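Local atomic coordinates of amorpha-4,11-diene synthase (Artemisia annua, PDB entry 4GAX), a protein that probably cyclises farnesyl diphosphate to a sesquiterpene such as amorpha-4,11-diene, with loss of diphosphate, as a sesquiterpene synthase of plant type. Residues 187-192 with 208-213; 457-462 with 502-507. All blocks are in the same frame, centred on the assembly; numbering follows the deposited sequence.

Contact 1. Residues 187-192 with 208-213; sequences HLSIIA and RALKKP
Leu210 rests its isobutyl group against Leu188 and Ser189 in a helical hairpin of the all-helical N-terminal domain of the terpene synthase. Helix 175-194 runs one way, a short connection follows, and helix 200-211 comes back in a broadly opposite direction. The backbones are nearest at Ser189 and Leu210, with 7.7 Å from CA to CA, and no hydrogen bond crosses between the two segments. From Leu210 CA the bond to CB aims at helix 175-194, though CB itself makes no close touch. The next atom, CG, stands anti to the carbonyl carbon of its own residue (chi1 -66°), which carries the fork forward to the other helix. Then the two methyls divide the work. CD1 carries the chain straight on (chi2 179°) and meets the backbone, 3.8 Å from Ser189 N and 4.0 Å from Leu188 C. CD2 branches off to meet the root of the neighbouring leucine, 4.0 Å from Leu188 CB. Leu188 is thus approached at its base, and its own side chain goes on to touch Tyr164 of helix 157-167 and Ile206, one turn back from Leu210. Ser189 borders the contact on its more exposed side. Its hydroxyl bonds to the carbonyl oxygen of Gln185, one turn earlier in the same helix, so its polar need is met at home and it offers Leu210 only van der Waals contact. Two further bonds tie in the surroundings: Ala192 O takes one from Ser203 OG across the hairpin, and Ala209 O takes one from Tyr164 OH. On the serine side, Leu210 CD1 rests 3.7 Å from Ser189 OG.

Contact 2. Residues 457-462 with 502-507; sequences RRLNDL and DLWKDI
This is a buried, apolar helix-to-helix contact in the class I terpene synthase fold, the helical domain that binds metal in this family: Leu459 meets Trp504 and Arg458 meets Leu503. Helix 447-461 supplies one wall and helix 489-513 the other. Their backbones stay well apart, 9.6 Å between the CA atoms of Arg458 and Leu503, so side chains alone bridge the distance and nothing is hydrogen-bonded across. Leu459 reaches out with CD1, its chain extended (chi2 176°), until that methyl lies 4.0 Å from Trp504 CZ2. It comes at the benzene side of the indole obliquely, the two side chains crossing at about a right angle. The CB bond of Trp504 points neither at helix 447-461 nor away from it, and it is the benzene end of the ring that comes nearer. The same ring packs on Leu455 and Val529 and has a cation-pi contact with Lys216, while Leu459 also touches Val500 and Leu532, so helix 519-535 helps close off the apolar layer. Arg458 joins through its methylene part. A bend at chi2 (-75°) turns the chain beyond CG and carries the guanidinium away from Leu503, leaving the aliphatic stem to do the packing. Arg457 NH1 lies 4.0 Å above one face of that guanidinium, toward its rim, and Arg457 NE is paired with Asp410. Asn460 and Asp461, next in the chain, begin a sequence that resembles the NSE/DTE motif, which binds magnesium in relatives; this packing therefore lies just before a probable metal site. On the arginine side the touch is narrow: Arg458 CG against Leu503 CD1, at 4.0 Å.

In the fold
The contacts share no helices: contact 1 closes a local hairpin, with 15 residues between its segments, in the N-terminal domain, whereas contact 2 joins segments with 39 residues between them in the metal-binding domain. Contact 1 lies further out, its centre about 22 Å from the centre of the chain against about 14 Å for contact 2, and it is only partly buried. There a leucine packs directly on backbone and a serine hydroxyl. In the buried contact 2 the helices stand further apart, and longer groups, an indole and an arginine stem, span the gap. The centres of contact 1 and contact 2 are about 22 Å apart. The nearest atoms of contact 1 and contact 2 are about 8 Å apart, without touching.

Contact 1. Residues 187-192 with 208-213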
loop_
_atom_site.group_PDB
_atom_site.type_symbol
_atom_site.label_atom_id
_atom_site.label_comp_id
_atom_site.label_asym_id
_atom_site.label_seq_id
_atom_site.Cartn_x
_atom_site.Cartn_y
_atom_site.Cartn_z
ATOM N N HIS A 187 -14.487 24.325 2.917
ATOM C CA HIS A 187 -13.683 25.535 2.775
ATOM C C HIS A 187 -12.542 25.376 1.773
ATOM O O HIS A 187 -12.312 26.269 0.961
ATOM C CB HIS A 187 -13.203 26.032 4.137
ATOM C CG HIS A 187 -14.295 26.678 4.931
ATOM N ND1 HIS A 187 -15.111 25.971 5.793
ATOM C CD2 HIS A 187 -14.752 27.953 4.944
ATOM C CE1 HIS A 187 -16.000 26.792 6.323
ATOM N NE2 HIS A 187 -15.802 27.999 5.831
ATOM N N LEU A 188 -11.851 24.237 1.819
ATOM C CA LEU A 188 -10.767 23.971 0.872
ATOM C C LEU A 188 -11.241 23.943 -0.582
ATOM O O LEU A 188 -10.556 24.471 -1.470
ATOM C CB LEU A 188 -10.002 22.695 1.252
ATOM C CG LEU A 188 -9.106 22.799 2.500
ATOM C CD1 LEU A 188 -8.605 21.426 2.938
ATOM C CD2 LEU A 188 -7.921 23.747 2.267
ATOM N N SER A 189 -12.416 23.353 -0.827
ATOM C CA SER A 189 -13.002 23.319 -2.168
ATOM C C SER A 189 -13.146 24.715 -2.761
ATOM O O SER A 189 -12.788 24.956 -3.928
ATOM C CB SER A 189 -14.386 22.671 -2.141
ATOM O OG SER A 189 -14.284 21.273 -1.974
ATOM N N ILE A 190 -13.686 25.620 -1.950
ATOM C CA ILE A 190 -13.926 27.001 -2.363
ATOM C C ILE A 190 -12.601 27.730 -2.574
ATOM O O ILE A 190 -12.425 28.430 -3.564
ATOM C CB ILE A 190 -14.710 27.782 -1.290
ATOM C CG1 ILE A 190 -16.118 27.217 -1.129
ATOM C CG2 ILE A 190 -14.798 29.260 -1.653
ATOM C CD1 ILE A 190 -16.881 27.859 0.024
ATOM N N ILE A 191 -11.674 27.570 -1.634
ATOM C CA ILE A 191 -10.400 28.270 -1.724
ATOM C C ILE A 191 -9.646 27.840 -2.987
ATOM O O ILE A 191 -9.102 28.671 -3.709
ATOM C CB ILE A 191 -9.541 28.049 -0.456
ATOM C CG1 ILE A 191 -10.238 28.668 0.756
ATOM C CG2 ILE A 191 -8.175 28.677 -0.618
ATOM C CD1 ILE A 191 -9.606 28.268 2.089
ATOM N N ALA A 192 -9.646 26.546 -3.276
ATOM C CA ALA A 192 -8.937 26.043 -4.444
ATOM C C ALA A 192 -9.488 26.679 -5.721
ATOM O O ALA A 192 -8.731 27.009 -6.624
ATOM C CB ALA A 192 -9.002 24.515 -4.514
ATOM N N ARG A 208 -5.441 18.090 -5.204
ATOM C CA ARG A 208 -4.936 16.711 -5.122
ATOM C C ARG A 208 -5.263 16.111 -3.756
ATOM O O ARG A 208 -5.701 14.967 -3.673
ATOM C CB ARG A 208 -3.438 16.574 -5.468
ATOM C CG ARG A 208 -2.468 17.408 -4.646
ATOM C CD ARG A 208 -1.004 17.171 -5.094
ATOM N NE ARG A 208 -0.575 15.817 -4.804
ATOM C CZ ARG A 208 0.210 15.461 -3.788
ATOM N NH1 ARG A 208 0.716 16.360 -2.948
ATOM N NH2 ARG A 208 0.499 14.186 -3.618
ATOM N N ALA A 209 -5.085 16.897 -2.694
ATOM C CA ALA A 209 -5.420 16.446 -1.347
ATOM C C ALA A 209 -6.902 16.078 -1.230
ATOM O O ALA A 209 -7.257 15.047 -0.639
ATOM C CB ALA A 209 -5.046 17.515 -0.322
ATOM N N LEU A 210 -7.767 16.927 -1.781
ATOM C CA LEU A 210 -9.205 16.660 -1.763
ATOM C C LEU A 210 -9.580 15.393 -2.548
ATOM O O LEU A 210 -10.507 14.663 -2.170
ATOM C CB LEU A 210 -9.972 17.870 -2.312
ATOM C CG LEU A 210 -9.900 19.145 -1.461
ATOM C CD1 LEU A 210 -10.671 20.287 -2.121
ATOM C CD2 LEU A 210 -10.420 18.889 -0.052
ATOM N N LYS A 211 -8.869 15.136 -3.645
ATOM C CA LYS A 211 -9.087 13.919 -4.434
ATOM C C LYS A 211 -8.685 12.661 -3.648
ATOM O O LYS A 211 -9.384 11.645 -3.696
ATOM C CB LYS A 211 -8.313 13.990 -5.756
ATOM C CG LYS A 211 -8.783 13.017 -6.836
ATOM C CD LYS A 211 -8.753 13.663 -8.235
ATOM C CE LYS A 211 -9.855 14.724 -8.407
ATOM N NZ LYS A 211 -9.350 16.140 -8.439
ATOM N N LYS A 212 -7.570 12.723 -2.929
ATOM C CA LYS A 212 -7.141 11.600 -2.093
ATOM C C LYS A 212 -6.237 12.122 -0.992
ATOM O O LYS A 212 -5.214 12.778 -1.258
ATOM C CB LYS A 212 -6.388 10.541 -2.921
ATOM C CG LYS A 212 -5.891 9.357 -2.072
ATOM C CD LYS A 212 -5.120 8.324 -2.910
ATOM C CE LYS A 212 -6.024 7.565 -3.866
ATOM N NZ LYS A 212 -5.365 6.286 -4.318
ATOM N N PRO A 213 -6.612 11.861 0.266
ATOM C CA PRO A 213 -5.761 12.409 1.318
ATOM C C PRO A 213 -4.408 11.702 1.393
ATOM O O PRO A 213 -4.265 10.559 0.924
ATOM C CB PRO A 213 -6.577 12.173 2.578
ATOM C CG PRO A 213 -7.499 11.039 2.245
ATOM C CD PRO A 213 -7.802 11.165 0.794
#

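Contact 2. Residues 457-462 with 502-507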
loop_
_atom_site.group_PDB
_atom_site.type_symbol
_atom_site.label_atom_id
_atom_site.label_comp_id
_atom_site.label_asym_id
_atom_site.label_seq_id
_atom_site.Cartn_x
_atom_site.Cartn_y
_atom_site.Cartn_z
ATOM N N ARG A 457 -13.044 -6.622 -1.270
ATOM C CA ARG A 457 -14.236 -7.114 -1.933
ATOM C C ARG A 457 -15.184 -5.958 -2.231
ATOM O O ARG A 457 -15.754 -5.892 -3.318
ATOM C CB ARG A 457 -14.926 -8.174 -1.068
ATOM C CG ARG A 457 -15.922 -9.050 -1.805
ATOM C CD ARG A 457 -16.618 -10.023 -0.851
ATOM N NE ARG A 457 -17.042 -9.359 0.380
ATOM C CZ ARG A 457 -18.079 -8.527 0.470
ATOM N NH1 ARG A 457 -18.809 -8.246 -0.603
ATOM N NH2 ARG A 457 -18.382 -7.973 1.635
ATOM N N ARG A 458 -15.344 -5.040 -1.276
ATOM C CA ARG A 458 -16.242 -3.900 -1.472
ATOM C C ARG A 458 -15.735 -2.976 -2.575
ATOM O O ARG A 458 -16.514 -2.491 -3.397
ATOM C CB ARG A 458 -16.420 -3.090 -0.182
ATOM C CG ARG A 458 -16.969 -3.874 1.009
ATOM C CD ARG A 458 -18.456 -4.163 0.880
ATOM N NE ARG A 458 -18.910 -5.091 1.913
ATOM C CZ ARG A 458 -20.179 -5.443 2.109
ATOM N NH1 ARG A 458 -21.138 -4.938 1.344
ATOM N NH2 ARG A 458 -20.489 -6.300 3.074
ATOM N N LEU A 459 -14.431 -2.716 -2.584
ATOM C CA LEU A 459 -13.865 -1.801 -3.578
ATOM C C LEU A 459 -13.985 -2.389 -4.983
ATOM O O LEU A 459 -14.242 -1.666 -5.950
ATOM C CB LEU A 459 -12.409 -1.463 -3.250
ATOM C CG LEU A 459 -12.251 -0.511 -2.055
ATOM C CD1 LEU A 459 -10.782 -0.294 -1.712
ATOM C CD2 LEU A 459 -12.942 0.827 -2.340
ATOM N N ASN A 460 -13.816 -3.704 -5.084
ATOM C CA ASN A 460 -13.936 -4.391 -6.369
ATOM C C ASN A 460 -15.391 -4.490 -6.836
ATOM O O ASN A 460 -15.659 -4.511 -8.035
ATOM C CB ASN A 460 -13.283 -5.776 -6.302
ATOM C CG ASN A 460 -13.146 -6.429 -7.669
ATOM O OD1 ASN A 460 -13.294 -5.775 -8.705
ATOM N ND2 ASN A 460 -12.848 -7.727 -7.675
ATOM N N ASP A 461 -16.328 -4.529 -5.890
ATOM C CA ASP A 461 -17.753 -4.566 -6.221
ATOM C C ASP A 461 -18.279 -3.207 -6.679
ATOM O O ASP A 461 -19.402 -3.106 -7.177
ATOM C CB ASP A 461 -18.577 -5.061 -5.032
ATOM C CG ASP A 461 -18.410 -6.545 -4.786
ATOM O OD1 ASP A 461 -17.487 -7.154 -5.376
ATOM O OD2 ASP A 461 -19.195 -7.102 -3.992
ATOM N N LEU A 462 -17.474 -2.166 -6.498
ATOM C CA LEU A 462 -17.851 -0.823 -6.936
ATOM C C LEU A 462 -17.202 -0.437 -8.266
ATOM O O LEU A 462 -17.070 0.746 -8.581
ATOM C CB LEU A 462 -17.536 0.209 -5.855
ATOM C CG LEU A 462 -18.554 0.246 -4.714
ATOM C CD1 LEU A 462 -17.918 0.796 -3.441
ATOM C CD2 LEU A 462 -19.758 1.083 -5.115
ATOM N N ASP A 502 -16.461 3.605 6.506
ATOM C CA ASP A 502 -16.430 2.913 7.793
ATOM C C ASP A 502 -15.232 1.974 7.884
ATOM O O ASP A 502 -14.555 1.912 8.908
ATOM C CB ASP A 502 -17.719 2.121 7.992
ATOM C CG ASP A 502 -18.876 2.996 8.436
ATOM O OD1 ASP A 502 -18.676 4.225 8.541
ATOM O OD2 ASP A 502 -19.978 2.452 8.681
ATOM N N LEU A 503 -14.960 1.255 6.802
ATOM C CA LEU A 503 -13.862 0.282 6.798
ATOM C C LEU A 503 -12.492 0.934 6.943
ATOM O O LEU A 503 -11.626 0.422 7.661
ATOM C CB LEU A 503 -13.922 -0.580 5.531
ATOM C CG LEU A 503 -15.050 -1.605 5.566
ATOM C CD1 LEU A 503 -15.301 -2.145 4.168
ATOM C CD2 LEU A 503 -14.724 -2.742 6.538
ATOM N N TRP A 504 -12.259 2.049 6.257
ATOM C CA TRP A 504 -10.964 2.715 6.399
ATOM C C TRP A 504 -10.769 3.129 7.852
ATOM O O TRP A 504 -9.652 3.070 8.383
ATOM C CB TRP A 504 -10.847 3.957 5.493
ATOM C CG TRP A 504 -10.814 3.679 4.000
ATOM C CD1 TRP A 504 -11.754 4.058 3.074
ATOM C CD2 TRP A 504 -9.780 2.999 3.266
ATOM N NE1 TRP A 504 -11.372 3.639 1.817
ATOM C CE2 TRP A 504 -10.167 2.990 1.906
ATOM C CE3 TRP A 504 -8.563 2.400 3.622
ATOM C CZ2 TRP A 504 -9.385 2.400 0.906
ATOM C CZ3 TRP A 504 -7.784 1.807 2.620
ATOM C CH2 TRP A 504 -8.200 1.814 1.284
ATOM N N LYS A 505 -11.848 3.571 8.491
ATOM C CA LYS A 505 -11.764 3.962 9.896
ATOM C C LYS A 505 -11.486 2.746 10.794
ATOM O O LYS A 505 -10.702 2.834 11.749
ATOM C CB LYS A 505 -13.032 4.716 10.337
ATOM C CG LYS A 505 -13.037 6.196 9.896
ATOM C CD LYS A 505 -14.283 6.959 10.370
ATOM C CE LYS A 505 -15.543 6.418 9.725
ATOM N NZ LYS A 505 -16.735 7.213 10.160
ATOM N N ASP A 506 -12.136 1.623 10.500
ATOM C CA ASP A 506 -11.884 0.389 11.245
ATOM C C ASP A 506 -10.422 -0.018 11.105
ATOM O O ASP A 506 -9.771 -0.445 12.067
ATOM C CB ASP A 506 -12.773 -0.744 10.719
ATOM C CG ASP A 506 -14.209 -0.618 11.178
ATOM O OD1 ASP A 506 -14.437 -0.125 12.310
ATOM O OD2 ASP A 506 -15.111 -1.017 10.406
ATOM N N ILE A 507 -9.901 0.116 9.893
ATOM C CA ILE A 507 -8.509 -0.254 9.630
ATOM C C ILE A 507 -7.520 0.671 10.335
ATOM O O ILE A 507 -6.470 0.220 10.823
ATOM C CB ILE A 507 -8.243 -0.293 8.115
ATOM C CG1 ILE A 507 -8.939 -1.528 7.528
ATOM C CG2 ILE A 507 -6.748 -0.347 7.819
ATOM C CD1 ILE A 507 -9.272 -1.393 6.065
#